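Local coordinates for protein putative oxidoreductase yhhX (Escherichia coli K-12, PDB 3F4L) that probably acts as an NADP-dependent dehydrogenase of the Gfo/Idh/MocA family, possibly oxidising scyllo-inositol, at residues Gln182-Phe187 against Glu319-Thr324; Asp128-Thr133 against Pro234-His239; Ile8-Ser13 against Ile51-Asp56; Thr14-Leu19 against Ser256-Ile261. One frame throughout, in Å; residues are numbered along the deposited sequence.

Contact 1 of 4, residues Gln182-Phe187 against Glu319-Thr324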
loop_
_atom_site.group_PDB
_atom_site.type_symbol
_atom_site.label_atom_id
_atom_site.label_comp_id
_atom_site.label_asym_id
_atom_site.label_seq_id
_atom_site.Cartn_x
_atom_site.Cartn_y
_atom_site.Cartn_z
ATOM N N GLN A 182 -5.070 0.006 -16.754
ATOM C CA GLN A 182 -6.318 -0.523 -16.196
ATOM C C GLN A 182 -6.971 0.527 -15.295
ATOM O O GLN A 182 -8.179 0.745 -15.358
ATOM C CB GLN A 182 -6.044 -1.786 -15.376
ATOM C CG GLN A 182 -5.551 -2.964 -16.192
ATOM C CD GLN A 182 -5.268 -4.190 -15.340
ATOM O OE1 GLN A 182 -4.694 -4.082 -14.262
ATOM N NE2 GLN A 182 -5.650 -5.372 -15.839
ATOM N N ILE A 183 -6.169 1.173 -14.448
ATOM C CA ILE A 183 -6.708 2.185 -13.540
ATOM C C ILE A 183 -7.246 3.365 -14.343
ATOM O O ILE A 183 -8.331 3.886 -14.071
ATOM C CB ILE A 183 -5.625 2.688 -12.532
ATOM C CG1 ILE A 183 -5.178 1.542 -11.628
ATOM C CG2 ILE A 183 -6.178 3.831 -11.694
ATOM C CD1 ILE A 183 -6.343 0.784 -10.962
ATOM N N ILE A 184 -6.486 3.779 -15.345
ATOM C CA ILE A 184 -6.901 4.894 -16.183
ATOM C C ILE A 184 -8.209 4.581 -16.928
ATOM O O ILE A 184 -9.074 5.446 -17.054
ATOM C CB ILE A 184 -5.758 5.268 -17.175
ATOM C CG1 ILE A 184 -4.617 5.931 -16.393
ATOM C CG2 ILE A 184 -6.272 6.170 -18.270
ATOM C CD1 ILE A 184 -3.311 6.013 -17.139
ATOM N N SER A 185 -8.369 3.345 -17.403
ATOM C CA SER A 185 -9.591 2.985 -18.115
ATOM C C SER A 185 -10.813 3.063 -17.189
ATOM O O SER A 185 -11.932 3.227 -17.659
ATOM C CB SER A 185 -9.489 1.568 -18.690
ATOM O OG SER A 185 -9.698 0.596 -17.671
ATOM N N LEU A 186 -10.604 2.947 -15.881
ATOM C CA LEU A 186 -11.714 3.002 -14.919
ATOM C C LEU A 186 -12.020 4.402 -14.415
ATOM O O LEU A 186 -13.184 4.783 -14.274
ATOM C CB LEU A 186 -11.408 2.164 -13.667
ATOM C CG LEU A 186 -11.127 0.668 -13.769
ATOM C CD1 LEU A 186 -10.759 0.111 -12.391
ATOM C CD2 LEU A 186 -12.349 -0.027 -14.325
ATOM N N PHE A 187 -10.963 5.155 -14.130
ATOM C CA PHE A 187 -11.111 6.476 -13.546
ATOM C C PHE A 187 -10.647 7.670 -14.363
ATOM O O PHE A 187 -10.963 8.796 -14.023
ATOM C CB PHE A 187 -10.417 6.477 -12.183
ATOM C CG PHE A 187 -10.852 5.341 -11.282
ATOM C CD1 PHE A 187 -12.178 5.212 -10.893
ATOM C CD2 PHE A 187 -9.933 4.401 -10.833
ATOM C CE1 PHE A 187 -12.585 4.169 -10.070
ATOM C CE2 PHE A 187 -10.329 3.351 -10.007
ATOM C CZ PHE A 187 -11.656 3.232 -9.625
ATOM N N GLU A 319 -7.849 8.082 -26.782
ATOM C CA GLU A 319 -6.601 8.812 -27.013
ATOM C C GLU A 319 -6.074 9.416 -25.708
ATOM O O GLU A 319 -4.887 9.303 -25.398
ATOM C CB GLU A 319 -6.836 9.923 -28.057
ATOM C CG GLU A 319 -5.583 10.681 -28.518
ATOM C CD GLU A 319 -5.897 11.772 -29.558
ATOM O OE1 GLU A 319 -6.623 11.467 -30.533
ATOM O OE2 GLU A 319 -5.415 12.923 -29.409
ATOM N N SER A 320 -6.961 10.051 -24.943
ATOM C CA SER A 320 -6.572 10.680 -23.684
ATOM C C SER A 320 -5.980 9.693 -22.683
ATOM O O SER A 320 -5.101 10.049 -21.910
ATOM C CB SER A 320 -7.766 11.399 -23.044
ATOM O OG SER A 320 -8.805 10.498 -22.699
ATOM N N GLU A 321 -6.462 8.457 -22.691
ATOM C CA GLU A 321 -5.941 7.448 -21.772
ATOM C C GLU A 321 -4.503 7.100 -22.151
ATOM O O GLU A 321 -3.650 6.880 -21.293
ATOM C CB GLU A 321 -6.817 6.190 -21.818
ATOM C CG GLU A 321 -8.275 6.480 -21.478
ATOM C CD GLU A 321 -9.179 5.263 -21.583
ATOM O OE1 GLU A 321 -9.161 4.576 -22.622
ATOM O OE2 GLU A 321 -9.925 4.998 -20.623
ATOM N N VAL A 322 -4.231 7.059 -23.447
ATOM C CA VAL A 322 -2.893 6.733 -23.912
ATOM C C VAL A 322 -1.921 7.845 -23.537
ATOM O O VAL A 322 -0.841 7.579 -23.028
ATOM C CB VAL A 322 -2.876 6.520 -25.444
ATOM C CG1 VAL A 322 -1.480 6.174 -25.911
ATOM C CG2 VAL A 322 -3.842 5.415 -25.810
ATOM N N LEU A 323 -2.315 9.095 -23.774
ATOM C CA LEU A 323 -1.450 10.228 -23.461
ATOM C C LEU A 323 -1.217 10.368 -21.953
ATOM O O LEU A 323 -0.123 10.733 -21.516
ATOM C CB LEU A 323 -2.056 11.518 -24.023
ATOM C CG LEU A 323 -2.137 11.594 -25.556
ATOM C CD1 LEU A 323 -2.820 12.885 -25.990
ATOM C CD2 LEU A 323 -0.741 11.512 -26.133
ATOM N N THR A 324 -2.246 10.085 -21.159
ATOM C CA THR A 324 -2.101 10.193 -19.713
ATOM C C THR A 324 -1.100 9.136 -19.224
ATOM O O THR A 324 -0.269 9.410 -18.359
ATOM C CB THR A 324 -3.460 10.013 -18.995
ATOM O OG1 THR A 324 -4.334 11.100 -19.336
ATOM C CG2 THR A 324 -3.265 9.983 -17.497
#

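Contact 2 of 4, residues Asp128-Thr133 against Pro234-His239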
loop_
_atom_site.group_PDB
_atom_site.type_symbol
_atom_site.label_atom_id
_atom_site.label_comp_id
_atom_site.label_asym_id
_atom_site.label_seq_id
_atom_site.Cartn_x
_atom_site.Cartn_y
_atom_site.Cartn_z
ATOM N N ASP A 128 -8.232 -8.932 -18.753
ATOM C CA ASP A 128 -7.720 -9.922 -17.802
ATOM C C ASP A 128 -8.912 -10.248 -16.904
ATOM O O ASP A 128 -9.651 -9.341 -16.503
ATOM C CB ASP A 128 -6.596 -9.340 -16.937
ATOM C CG ASP A 128 -5.215 -9.703 -17.449
ATOM O OD1 ASP A 128 -5.102 -10.626 -18.299
ATOM O OD2 ASP A 128 -4.234 -9.082 -16.983
ATOM N N SER A 129 -9.106 -11.528 -16.587
ATOM C CA SER A 129 -10.235 -11.935 -15.754
ATOM C C SER A 129 -10.241 -11.285 -14.373
ATOM O O SER A 129 -11.293 -10.904 -13.880
ATOM C CB SER A 129 -10.271 -13.462 -15.592
ATOM O OG SER A 129 -9.086 -13.924 -14.997
ATOM N N CYS A 130 -9.073 -11.181 -13.749
ATOM C CA CYS A 130 -8.959 -10.562 -12.429
ATOM C C CYS A 130 -9.460 -9.113 -12.479
ATOM O O CYS A 130 -10.295 -8.689 -11.671
ATOM C CB CYS A 130 -7.500 -10.605 -11.960
ATOM S SG CYS A 130 -6.269 -10.235 -13.253
ATOM N N PHE A 131 -8.939 -8.360 -13.440
ATOM C CA PHE A 131 -9.332 -6.975 -13.628
ATOM C C PHE A 131 -10.830 -6.845 -13.912
ATOM O O PHE A 131 -11.526 -6.030 -13.286
ATOM C CB PHE A 131 -8.532 -6.363 -14.782
ATOM C CG PHE A 131 -8.999 -5.001 -15.172
ATOM C CD1 PHE A 131 -8.868 -3.931 -14.296
ATOM C CD2 PHE A 131 -9.613 -4.792 -16.404
ATOM C CE1 PHE A 131 -9.349 -2.665 -14.647
ATOM C CE2 PHE A 131 -10.099 -3.527 -16.761
ATOM C CZ PHE A 131 -9.966 -2.469 -15.882
ATOM N N LEU A 132 -11.339 -7.645 -14.845
ATOM C CA LEU A 132 -12.759 -7.567 -15.181
ATOM C C LEU A 132 -13.666 -7.854 -13.987
ATOM O O LEU A 132 -14.757 -7.288 -13.886
ATOM C CB LEU A 132 -13.106 -8.518 -16.328
ATOM C CG LEU A 132 -12.513 -8.219 -17.710
ATOM C CD1 LEU A 132 -12.895 -9.337 -18.663
ATOM C CD2 LEU A 132 -13.007 -6.874 -18.231
ATOM N N THR A 133 -13.227 -8.733 -13.090
ATOM C CA THR A 133 -14.028 -9.042 -11.913
ATOM C C THR A 133 -14.050 -7.809 -11.001
ATOM O O THR A 133 -15.084 -7.448 -10.467
ATOM C CB THR A 133 -13.460 -10.255 -11.114
ATOM O OG1 THR A 133 -13.265 -11.373 -11.993
ATOM C CG2 THR A 133 -14.443 -10.674 -10.019
ATOM N N PRO A 234 -3.062 -9.707 -2.533
ATOM C CA PRO A 234 -4.216 -10.049 -3.368
ATOM C C PRO A 234 -3.882 -9.353 -4.698
ATOM O O PRO A 234 -3.098 -8.394 -4.700
ATOM C CB PRO A 234 -5.370 -9.357 -2.652
ATOM C CG PRO A 234 -4.968 -9.438 -1.216
ATOM C CD PRO A 234 -3.484 -9.131 -1.242
ATOM N N LYS A 235 -4.455 -9.819 -5.811
ATOM C CA LYS A 235 -4.212 -9.196 -7.115
ATOM C C LYS A 235 -4.871 -7.802 -7.155
ATOM O O LYS A 235 -4.306 -6.847 -7.693
ATOM C CB LYS A 235 -4.786 -10.071 -8.235
ATOM C CG LYS A 235 -4.625 -9.468 -9.630
ATOM C CD LYS A 235 -3.170 -9.481 -10.094
ATOM C CE LYS A 235 -2.946 -8.518 -11.268
ATOM N NZ LYS A 235 -3.157 -7.102 -10.832
ATOM N N PHE A 236 -6.075 -7.704 -6.600
ATOM C CA PHE A 236 -6.791 -6.427 -6.528
ATOM C C PHE A 236 -7.487 -6.289 -5.188
ATOM O O PHE A 236 -7.981 -7.273 -4.615
ATOM C CB PHE A 236 -7.879 -6.293 -7.604
ATOM C CG PHE A 236 -7.357 -6.070 -8.993
ATOM C CD1 PHE A 236 -7.281 -7.126 -9.900
ATOM C CD2 PHE A 236 -6.937 -4.805 -9.394
ATOM C CE1 PHE A 236 -6.789 -6.927 -11.191
ATOM C CE2 PHE A 236 -6.447 -4.593 -10.683
ATOM C CZ PHE A 236 -6.372 -5.653 -11.582
ATOM N N ILE A 237 -7.538 -5.053 -4.708
ATOM C CA ILE A 237 -8.216 -4.724 -3.462
ATOM C C ILE A 237 -8.996 -3.461 -3.796
ATOM O O ILE A 237 -8.450 -2.548 -4.409
ATOM C CB ILE A 237 -7.234 -4.378 -2.325
ATOM C CG1 ILE A 237 -6.385 -5.593 -1.959
ATOM C CG2 ILE A 237 -8.020 -3.912 -1.095
ATOM C CD1 ILE A 237 -5.394 -5.308 -0.855
ATOM N N VAL A 238 -10.271 -3.418 -3.426
ATOM C CA VAL A 238 -11.096 -2.234 -3.673
ATOM C C VAL A 238 -11.893 -1.968 -2.401
ATOM O O VAL A 238 -12.544 -2.873 -1.875
ATOM C CB VAL A 238 -12.109 -2.448 -4.822
ATOM C CG1 VAL A 238 -12.934 -1.170 -5.025
ATOM C CG2 VAL A 238 -11.391 -2.819 -6.103
ATOM N N HIS A 239 -11.826 -0.741 -1.903
ATOM C CA HIS A 239 -12.558 -0.374 -0.697
ATOM C C HIS A 239 -13.471 0.791 -1.028
ATOM O O HIS A 239 -13.033 1.771 -1.625
ATOM C CB HIS A 239 -11.593 0.030 0.440
ATOM C CG HIS A 239 -10.824 -1.121 1.012
ATOM N ND1 HIS A 239 -11.437 -2.219 1.576
ATOM C CD2 HIS A 239 -9.493 -1.362 1.078
ATOM C CE1 HIS A 239 -10.520 -3.087 1.960
ATOM N NE2 HIS A 239 -9.330 -2.591 1.669
#

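Contact 3 of 4, residues Ile8-Ser13 against Ile51-Asp56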
loop_
_atom_site.group_PDB
_atom_site.type_symbol
_atom_site.label_atom_id
_atom_site.label_comp_id
_atom_site.label_asym_id
_atom_site.label_seq_id
_atom_site.Cartn_x
_atom_site.Cartn_y
_atom_site.Cartn_z
ATOM N N ILE A 8 3.976 -6.709 -38.323
ATOM C CA ILE A 8 5.335 -6.240 -38.526
ATOM C C ILE A 8 6.045 -6.819 -37.311
ATOM O O ILE A 8 5.881 -6.325 -36.188
ATOM C CB ILE A 8 5.457 -4.710 -38.463
ATOM C CG1 ILE A 8 4.511 -4.054 -39.472
ATOM C CG2 ILE A 8 6.897 -4.308 -38.738
ATOM C CD1 ILE A 8 4.724 -4.488 -40.877
ATOM N N GLY A 9 6.810 -7.877 -37.537
ATOM C CA GLY A 9 7.522 -8.522 -36.456
ATOM C C GLY A 9 6.956 -9.907 -36.220
ATOM O O GLY A 9 5.738 -10.106 -36.217
ATOM N N PHE A 10 7.835 -10.881 -36.030
ATOM C CA PHE A 10 7.378 -12.240 -35.791
ATOM C C PHE A 10 8.144 -12.855 -34.627
ATOM O O PHE A 10 8.763 -13.902 -34.766
ATOM C CB PHE A 10 7.558 -13.091 -37.053
ATOM C CG PHE A 10 6.897 -14.440 -36.971
ATOM C CD1 PHE A 10 5.569 -14.551 -36.586
ATOM C CD2 PHE A 10 7.593 -15.596 -37.313
ATOM C CE1 PHE A 10 4.935 -15.792 -36.542
ATOM C CE2 PHE A 10 6.968 -16.842 -37.275
ATOM C CZ PHE A 10 5.633 -16.935 -36.888
ATOM N N GLY A 11 8.112 -12.182 -33.484
ATOM C CA GLY A 11 8.806 -12.686 -32.314
ATOM C C GLY A 11 7.847 -13.421 -31.395
ATOM O O GLY A 11 6.775 -13.872 -31.821
ATOM N N LYS A 12 8.228 -13.535 -30.128
ATOM C CA LYS A 12 7.398 -14.219 -29.152
ATOM C C LYS A 12 6.059 -13.543 -28.917
ATOM O O LYS A 12 5.036 -14.213 -28.812
ATOM C CB LYS A 12 8.148 -14.354 -27.829
ATOM C CG LYS A 12 9.119 -15.520 -27.812
ATOM C CD LYS A 12 8.351 -16.835 -27.890
ATOM C CE LYS A 12 9.265 -18.041 -27.743
ATOM N NZ LYS A 12 8.489 -19.314 -27.724
ATOM N N SER A 13 6.057 -12.220 -28.834
ATOM C CA SER A 13 4.804 -11.519 -28.602
ATOM C C SER A 13 3.790 -11.861 -29.695
ATOM O O SER A 13 2.633 -12.128 -29.410
ATOM C CB SER A 13 5.030 -10.009 -28.569
ATOM O OG SER A 13 5.477 -9.551 -29.829
ATOM N N ILE A 51 -0.257 -18.223 -44.227
ATOM C CA ILE A 51 0.329 -16.898 -44.134
ATOM C C ILE A 51 1.527 -16.691 -45.048
ATOM O O ILE A 51 2.380 -17.568 -45.187
ATOM C CB ILE A 51 0.783 -16.578 -42.673
ATOM C CG1 ILE A 51 -0.376 -16.790 -41.693
ATOM C CG2 ILE A 51 1.268 -15.124 -42.588
ATOM C CD1 ILE A 51 0.004 -16.612 -40.213
ATOM N N HIS A 52 1.584 -15.519 -45.667
ATOM C CA HIS A 52 2.700 -15.148 -46.531
ATOM C C HIS A 52 3.725 -14.392 -45.690
ATOM O O HIS A 52 3.453 -13.275 -45.240
ATOM C CB HIS A 52 2.217 -14.247 -47.673
ATOM C CG HIS A 52 3.324 -13.625 -48.473
ATOM N ND1 HIS A 52 4.241 -14.366 -49.192
ATOM C CD2 HIS A 52 3.665 -12.327 -48.666
ATOM C CE1 HIS A 52 5.093 -13.555 -49.791
ATOM N NE2 HIS A 52 4.767 -12.311 -49.487
ATOM N N PHE A 53 4.885 -15.003 -45.456
ATOM C CA PHE A 53 5.946 -14.358 -44.690
ATOM C C PHE A 53 6.841 -13.611 -45.667
ATOM O O PHE A 53 7.160 -14.121 -46.730
ATOM C CB PHE A 53 6.771 -15.393 -43.915
ATOM C CG PHE A 53 6.031 -16.017 -42.769
ATOM C CD1 PHE A 53 5.244 -17.148 -42.957
ATOM C CD2 PHE A 53 6.092 -15.451 -41.503
ATOM C CE1 PHE A 53 4.526 -17.699 -41.890
ATOM C CE2 PHE A 53 5.380 -15.994 -40.434
ATOM C CZ PHE A 53 4.594 -17.119 -40.629
ATOM N N THR A 54 7.267 -12.412 -45.303
ATOM C CA THR A 54 8.085 -11.612 -46.201
ATOM C C THR A 54 9.035 -10.682 -45.461
ATOM O O THR A 54 8.809 -10.344 -44.299
ATOM C CB THR A 54 7.164 -10.759 -47.118
ATOM O OG1 THR A 54 7.938 -9.812 -47.861
ATOM C CG2 THR A 54 6.140 -10.019 -46.283
ATOM N N SER A 55 10.100 -10.277 -46.146
ATOM C CA SER A 55 11.081 -9.363 -45.590
ATOM C C SER A 55 11.028 -8.051 -46.365
ATOM O O SER A 55 11.878 -7.177 -46.197
ATOM C CB SER A 55 12.481 -9.968 -45.663
ATOM O OG SER A 55 12.606 -11.021 -44.722
ATOM N N ASP A 56 10.015 -7.932 -47.220
ATOM C CA ASP A 56 9.792 -6.731 -48.017
ATOM C C ASP A 56 8.544 -6.065 -47.439
ATOM O O ASP A 56 7.420 -6.504 -47.686
ATOM C CB ASP A 56 9.576 -7.108 -49.490
ATOM C CG ASP A 56 9.181 -5.921 -50.356
ATOM O OD1 ASP A 56 9.243 -4.763 -49.878
ATOM O OD2 ASP A 56 8.811 -6.153 -51.529
#

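Contact 4 of 4, residues Thr14-Leu19 against Ser256-Ile261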
loop_
_atom_site.group_PDB
_atom_site.type_symbol
_atom_site.label_atom_id
_atom_site.label_comp_id
_atom_site.label_asym_id
_atom_site.label_seq_id
_atom_site.Cartn_x
_atom_site.Cartn_y
_atom_site.Cartn_z
ATOM N N THR A 14 4.230 -11.859 -30.946
ATOM C CA THR A 14 3.337 -12.167 -32.055
ATOM C C THR A 14 2.785 -13.600 -31.988
ATOM O O THR A 14 1.588 -13.818 -32.186
ATOM C CB THR A 14 4.062 -11.980 -33.407
ATOM O OG1 THR A 14 4.628 -10.665 -33.464
ATOM C CG2 THR A 14 3.095 -12.165 -34.569
ATOM N N THR A 15 3.644 -14.576 -31.704
ATOM C CA THR A 15 3.194 -15.969 -31.660
ATOM C C THR A 15 2.500 -16.400 -30.377
ATOM O O THR A 15 1.851 -17.448 -30.345
ATOM C CB THR A 15 4.354 -16.952 -31.910
ATOM O OG1 THR A 15 5.409 -16.700 -30.974
ATOM C CG2 THR A 15 4.875 -16.807 -33.329
ATOM N N ARG A 16 2.625 -15.601 -29.321
ATOM C CA ARG A 16 2.001 -15.953 -28.052
ATOM C C ARG A 16 0.785 -15.120 -27.679
ATOM O O ARG A 16 -0.225 -15.657 -27.216
ATOM C CB ARG A 16 3.019 -15.868 -26.913
ATOM C CG ARG A 16 2.404 -16.105 -25.538
ATOM C CD ARG A 16 3.483 -16.295 -24.490
ATOM N NE ARG A 16 4.348 -17.422 -24.830
ATOM C CZ ARG A 16 5.515 -17.678 -24.247
ATOM N NH1 ARG A 16 5.969 -16.884 -23.283
ATOM N NH2 ARG A 16 6.228 -18.725 -24.631
ATOM N N TYR A 17 0.868 -13.812 -27.887
ATOM C CA TYR A 17 -0.239 -12.953 -27.506
ATOM C C TYR A 17 -1.161 -12.454 -28.607
ATOM O O TYR A 17 -2.196 -11.860 -28.313
ATOM C CB TYR A 17 0.295 -11.776 -26.702
ATOM C CG TYR A 17 1.017 -12.217 -25.450
ATOM C CD1 TYR A 17 0.317 -12.767 -24.377
ATOM C CD2 TYR A 17 2.401 -12.087 -25.338
ATOM C CE1 TYR A 17 0.978 -13.172 -23.220
ATOM C CE2 TYR A 17 3.071 -12.488 -24.187
ATOM C CZ TYR A 17 2.353 -13.028 -23.132
ATOM O OH TYR A 17 3.007 -13.421 -21.988
ATOM N N HIS A 18 -0.809 -12.694 -29.862
ATOM C CA HIS A 18 -1.657 -12.257 -30.962
ATOM C C HIS A 18 -2.236 -13.395 -31.796
ATOM O O HIS A 18 -3.449 -13.586 -31.843
ATOM C CB HIS A 18 -0.877 -11.309 -31.877
ATOM C CG HIS A 18 -0.547 -9.996 -31.238
ATOM N ND1 HIS A 18 -1.429 -8.937 -31.215
ATOM C CD2 HIS A 18 0.562 -9.575 -30.582
ATOM C CE1 HIS A 18 -0.877 -7.919 -30.578
ATOM N NE2 HIS A 18 0.334 -8.279 -30.183
ATOM N N LEU A 19 -1.364 -14.155 -32.450
ATOM C CA LEU A 19 -1.808 -15.233 -33.324
ATOM C C LEU A 19 -2.760 -16.262 -32.722
ATOM O O LEU A 19 -3.741 -16.646 -33.364
ATOM C CB LEU A 19 -0.582 -15.913 -33.957
ATOM C CG LEU A 19 -0.192 -15.449 -35.379
ATOM C CD1 LEU A 19 -0.649 -14.017 -35.633
ATOM C CD2 LEU A 19 1.302 -15.580 -35.587
ATOM N N SER A 256 -1.833 -20.626 -19.377
ATOM C CA SER A 256 -2.227 -21.640 -20.347
ATOM C C SER A 256 -1.370 -21.565 -21.612
ATOM O O SER A 256 -0.895 -22.597 -22.112
ATOM C CB SER A 256 -3.694 -21.483 -20.727
ATOM O OG SER A 256 -4.524 -21.675 -19.600
ATOM N N LEU A 257 -1.191 -20.351 -22.133
ATOM C CA LEU A 257 -0.402 -20.150 -23.339
ATOM C C LEU A 257 0.996 -20.742 -23.182
ATOM O O LEU A 257 1.481 -21.432 -24.078
ATOM C CB LEU A 257 -0.314 -18.655 -23.686
ATOM C CG LEU A 257 -1.620 -17.996 -24.143
ATOM C CD1 LEU A 257 -1.414 -16.500 -24.379
ATOM C CD2 LEU A 257 -2.113 -18.672 -25.418
ATOM N N LYS A 258 1.632 -20.489 -22.040
ATOM C CA LYS A 258 2.970 -21.020 -21.781
ATOM C C LYS A 258 2.967 -22.541 -21.678
ATOM O O LYS A 258 3.964 -23.188 -21.990
ATOM C CB LYS A 258 3.545 -20.434 -20.488
ATOM C CG LYS A 258 4.203 -19.086 -20.659
ATOM C CD LYS A 258 4.890 -18.645 -19.379
ATOM C CE LYS A 258 5.880 -17.531 -19.667
ATOM N NZ LYS A 258 6.963 -17.990 -20.597
ATOM N N ALA A 259 1.845 -23.099 -21.235
ATOM C CA ALA A 259 1.700 -24.543 -21.083
ATOM C C ALA A 259 1.284 -25.194 -22.396
ATOM O O ALA A 259 0.978 -26.386 -22.444
ATOM C CB ALA A 259 0.676 -24.852 -20.000
ATOM N N ASN A 260 1.263 -24.395 -23.454
ATOM C CA ASN A 260 0.909 -24.863 -24.789
ATOM C C ASN A 260 -0.564 -25.227 -24.960
ATOM O O ASN A 260 -0.904 -26.160 -25.687
ATOM C CB ASN A 260 1.806 -26.048 -25.184
ATOM C CG ASN A 260 1.751 -26.354 -26.670
ATOM O OD1 ASN A 260 1.728 -25.445 -27.501
ATOM N ND2 ASN A 260 1.745 -27.641 -27.014
ATOM N N ILE A 261 -1.434 -24.490 -24.279
ATOM C CA ILE A 261 -2.873 -24.688 -24.382
ATOM C C ILE A 261 -3.372 -23.426 -25.084
ATOM O O ILE A 261 -3.206 -22.314 -24.574
ATOM C CB ILE A 261 -3.540 -24.794 -22.996
ATOM C CG1 ILE A 261 -2.940 -25.970 -22.222
ATOM C CG2 ILE A 261 -5.045 -24.977 -23.150
ATOM C CD1 ILE A 261 -3.530 -26.165 -20.832
#

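Contact 1 of 4, residues Gln182-Phe187 against Glu319-Thr324
With CG2 anti to its backbone N and CG1 beside that N (chi1 -71°), Ile184 turns its branched side chain to Glu321 and Thr324 of segment 319-324. Glu321 CG lies anti to the carbonyl carbon (chi1 -58°) and the chain runs on extended, its stem passing alongside Ile184 in the opposite sense. Ile184 CG2 rests on Glu321 CB at 3.6 Å and also meets its CG, while the far end of the isoleucine, CD1, reaches Thr324 CG2 at 4.0 Å. The carboxylate continues past this apolar stem to the backbone of the other helix, Glu321 OE2 lying 3.2 Å from Ser185 CA. Ser185 OG itself turns back to its own helix and donates to Gln182 O at 2.8 Å. The other carboxylate oxygen, Glu321 OE1, accepts from Lys318 N and forms a salt bridge with Arg126. Cutting Glu321 back to an alanine would probably leave Arg126 without this carboxylate and Lys318 N without its side-chain acceptor. The short helical segments are inclined at 137°, their axes 9.9 Å apart at closest approach, in helix-helix packing within the C-terminal alpha/beta domain. Helix 171-187 also meets strand 219-225, through Ile183 and Phe187, while Ser185 and Leu186 touch helix 129-140 and Val322 and Leu323 pack on helix 102-115.

Contact 2 of 4, residues Asp128-Thr133 against Pro234-His239
The Phe236 ring carries the amino end of its neighbour Lys235 over one face, NZ 3.5 Å above the plane and offset toward the rim, and has Cys130 CB in plane at its edge. Its CE1 corner is pressed obliquely against the backbone of the helix, 3.4 Å from Phe131 N. Cys130 SG also stands at this edge, 5.3 Å from the ring centroid and 85° off the normal, a sulfur-aromatic contact. The Phe131 ring receives Phe236 CZ at its edge, near its plane, and the same atom is 3.9 Å from Phe131 CB. Lys235 and Phe236 form a classic beta bulge, both facing Lys247 on the neighbouring antiparallel strand. Here the first turn of helix 129-140 is packed on the mixed sheet of the C-terminal domain. Lys235 CG, anti to its backbone N (chi1 178°), abuts Cys130 CB at 3.9 Å; chi2 and chi4 then bend the chain back over the ring, and NZ donates to His152 O. Replacing Phe236 by an alanine would probably open a gap beside Cys130 and the Phe131 backbone and leave the Lys235 chain without the ring it folds over. On the same strand, His239 meets Tyr233 of the second subunit.

Contact 3 of 4, residues Ile8-Ser13 against Ile51-Asp56
Phe10 and Phe53 lie 9.3 Å apart at their CA atoms, the closest such pair between the segments. Segment 8-13 leaves its strand at Ile8, passes through Gly9 at a positive phi of 113°, where a side chain would collide with Ile8 O, and enters a helix with Gly11 at the N-cap. Segment 51-56 is extended across 52-54 and then bends in an ST turn, Thr54 OG1 accepting from Asp56 N at 2.9 Å. The two phenyl groups bridge the wide separation. Segment 8-13 is the strand-loop-helix start of the Rossmann fold, whose glycine-bearing loop, in related dehydrogenases, faces the dinucleotide; 52-54 is an outermost strand of the parallel sheet, with 29-35 between it and 3-8. Phe10 CG is anti to the backbone N (chi1 -170°), which extends the ring from the loop toward Phe53. The edge of Phe53 points into the face of Phe10, an edge-to-face pair with centroids 4.9 Å apart and planes at 60°. Phe53 CE2 sits over the centre of the Phe10 ring, 3.6 Å from Phe10 CE2. Tyr48 makes a further edge-to-face pair with Phe10, and both phenylalanines touch Ile34 of the intervening strand.

Contact 4 of 4, residues Thr14-Leu19 against Ser256-Ile261
Leu257 fits closely against the backbone and side-chain base of Arg16, whereas the outer ends of Arg16 and Lys258 meet in a looser, more exposed part of the contact. On the tight side, Leu257 CD1 lies 3.2 Å from Arg16 O and 4.0 Å from Arg16 CG, and it also reaches Tyr17 CD1 at 4.1 Å, approaching that ring obliquely. Arg16 CG is itself 3.8 Å above the centre of the Tyr17 ring; it thus touches both the tyrosine face and, roughly at right angles to it, the leucine methyl. The helix widens into a pi-type turn at 14-18, where Leu19 N bonds to Thr14 O.

On the outer side the two long side chains cross. Arg16 leaves the helix with CG anti to its backbone N (chi1 175°) and bends at chi3, bringing one face of its guanidinium against Lys258 CG, 3.9 Å off the plane and toward the rim. Lys258 bends at its far end, which leaves NZ 3.1 Å from Arg16 NH1. Beyond Lys258 the helix ends in a Schellman motif, with Asn260 as the C-prime residue: Ile261 N bonds to Ser256 O and Asn260 N to Leu257 O.

The contact joins the first helix of the Rossmann domain to helix 253-258 of the C-terminal domain. Its cohesion comes from apolar packing without a hydrogen bond between the segments; Arg16 O is buried without a polar partner, and the two cationic ends, both donors, probably repel each other.

Overall arrangement
From the N terminus, contact 3 is the first to close, joining the loop after strand 3-8 to edge strand 52-54 within the Rossmann domain. Contact 4 starts on the same helix 12-22 and crosses contact 3; they touch through Phe10 with Thr15 and Leu19, and through a probable hydrogen bond between Gly9 O and Thr14 OG1. The long loop of contact 4, ending at 256-261, ties the Rossmann domain to the C-terminal domain and encloses contact 2, which brings helix 129-140 onto strand 236-240. Contact 1 crosses both contacts 2 and 4, since 182-187 lies within their loops and 319-324 beyond. Contacts 1 and 2 touch where Gln182 packs on Phe131 and Phe236.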